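Side-chain contact in putative exported protein (Bordetella pertussis, PDB 2DVZ), which binds glutamate in the periplasm as a solute receptor, probably delivering it to a membrane transporter of the tripartite tricarboxylate type: residues Glu289-Ala292 / Lys293-Glu297. Numbering follows the deposited sequence.
Sequences EEFA and KEIKE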
loop_
_atom_site.group_PDB
_atom_site.type_symbol
_atom_site.label_atom_id
_atom_site.label_comp_id
_atom_site.label_asym_id
_atom_site.label_seq_id
_atom_site.Cartn_x
_atom_site.Cartn_y
_atom_site.Cartn_z
ATOM N N GLU A 289 9.493 17.400 0.462
ATOM C CA GLU A 289 10.813 16.922 0.866
ATOM C C GLU A 289 10.757 15.813 1.918
ATOM O O GLU A 289 11.600 14.882 1.933
ATOM C CB GLU A 289 11.695 18.064 1.420
ATOM C CG GLU A 289 11.896 19.224 0.499
ATOM C CD GLU A 289 10.803 20.284 0.623
ATOM O OE1 GLU A 289 9.672 19.962 1.063
ATOM O OE2 GLU A 289 11.082 21.457 0.293
ATOM N N GLU A 290 9.802 15.929 2.825
ATOM C CA GLU A 290 9.658 14.915 3.871
ATOM C C GLU A 290 9.206 13.607 3.229
ATOM O O GLU A 290 9.732 12.525 3.566
ATOM C CB GLU A 290 8.710 15.412 4.975
ATOM C CG GLU A 290 9.370 16.434 5.943
ATOM C CD GLU A 290 8.341 17.185 6.799
ATOM O OE1 GLU A 290 8.708 17.737 7.863
ATOM O OE2 GLU A 290 7.144 17.221 6.426
ATOM N N PHE A 291 8.277 13.714 2.272
ATOM C CA PHE A 291 7.823 12.556 1.502
ATOM C C PHE A 291 8.965 11.936 0.668
ATOM O O PHE A 291 9.150 10.710 0.676
ATOM C CB PHE A 291 6.607 12.931 0.639
ATOM C CG PHE A 291 5.883 11.741 0.026
ATOM C CD1 PHE A 291 5.832 10.488 0.695
ATOM C CD2 PHE A 291 5.194 11.889 -1.194
ATOM C CE1 PHE A 291 5.157 9.404 0.148
ATOM C CE2 PHE A 291 4.501 10.810 -1.757
ATOM C CZ PHE A 291 4.485 9.547 -1.074
ATOM N N ALA A 292 9.750 12.777 -0.012
ATOM C CA ALA A 292 10.895 12.289 -0.821
ATOM C C ALA A 292 11.866 11.495 0.045
ATOM O O ALA A 292 12.474 10.514 -0.407
ATOM C CB ALA A 292 11.624 13.457 -1.523
ATOM N N LYS A 293 12.011 11.933 1.294
ATOM C CA LYS A 293 12.886 11.265 2.256
ATOM C C LYS A 293 12.311 9.872 2.654
ATOM O O LYS A 293 13.041 8.891 2.742
ATOM C CB LYS A 293 13.149 12.167 3.466
ATOM C CG LYS A 293 13.946 11.439 4.558
ATOM C CD LYS A 293 14.353 12.291 5.752
ATOM C CE LYS A 293 15.236 11.441 6.698
ATOM N NZ LYS A 293 15.555 12.166 7.999
ATOM N N GLU A 294 11.005 9.802 2.855
ATOM C CA GLU A 294 10.283 8.553 3.073
ATOM C C GLU A 294 10.409 7.620 1.886
ATOM O O GLU A 294 10.700 6.436 2.064
ATOM C CB GLU A 294 8.798 8.836 3.381
ATOM C CG GLU A 294 8.633 9.542 4.749
ATOM C CD GLU A 294 7.260 10.083 5.010
ATOM O OE1 GLU A 294 6.507 10.447 4.073
ATOM O OE2 GLU A 294 6.939 10.158 6.208
ATOM N N ILE A 295 10.248 8.176 0.679
ATOM C CA ILE A 295 10.370 7.411 -0.548
ATOM C C ILE A 295 11.719 6.757 -0.660
ATOM O O ILE A 295 11.792 5.555 -0.975
ATOM C CB ILE A 295 10.053 8.262 -1.835
ATOM C CG1 ILE A 295 8.542 8.529 -1.917
ATOM C CG2 ILE A 295 10.593 7.548 -3.101
ATOM C CD1 ILE A 295 8.154 9.693 -2.782
ATOM N N LYS A 296 12.775 7.546 -0.420
ATOM C CA LYS A 296 14.179 7.096 -0.439
ATOM C C LYS A 296 14.451 6.042 0.641
ATOM O O LYS A 296 15.104 5.017 0.385
ATOM C CB LYS A 296 15.090 8.302 -0.231
ATOM C CG LYS A 296 16.576 8.014 -0.213
ATOM C CD LYS A 296 17.069 7.606 -1.623
ATOM C CE LYS A 296 18.575 7.246 -1.662
ATOM N NZ LYS A 296 19.304 7.843 -0.485
ATOM N N GLU A 297 13.938 6.279 1.845
ATOM C CA GLU A 297 13.993 5.255 2.899
ATOM C C GLU A 297 13.420 3.933 2.438
ATOM O O GLU A 297 14.085 2.923 2.554
ATOM C CB GLU A 297 13.292 5.711 4.162
ATOM C CG GLU A 297 14.130 6.681 4.932
ATOM C CD GLU A 297 13.339 7.469 5.974
ATOM O OE1 GLU A 297 12.070 7.406 6.002
ATOM O OE2 GLU A 297 14.026 8.160 6.771
#
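E294 OE1, gripped by hydrogen bonds from N286 ND2 and N111 ND2, lies against the edge of the F291 ring three residues back on the helix. It approaches F291 CD1 to 3.4 Å, near the ring plane, with carboxylate and ring planes 88° apart. The pair of donors should fix the rotation of this carboxylate and would probably favour its charged form. One turn on from F291, I295 provides the apolar part of the contact: CD1 sits 3.9 Å from the F291 ring centroid and 7° off the normal, a CH-pi contact over the face. F291 holds CG opposite its backbone N (chi1 -168°), which leaves one ring face to the I295 methyl and the CD1 edge to E294. Beneath the side chains the i to i+4 bonds are regular: I295 N to F291 O is the shortest at 2.8 Å, K296 N reaches A292 O at 3.0 Å, and E294 N reaches E290 O at 3.1 Å. The buried side of helix 288-307 faces strands 106-121 and 241-248: F291 meets W242 edge-to-face and touches P108 and L246, while I295 also packs on W242. The F291 side chain is about 7 Å from that of Y243, a glutamate-binding residue, so this helix backs the strand that carries part of the ligand site.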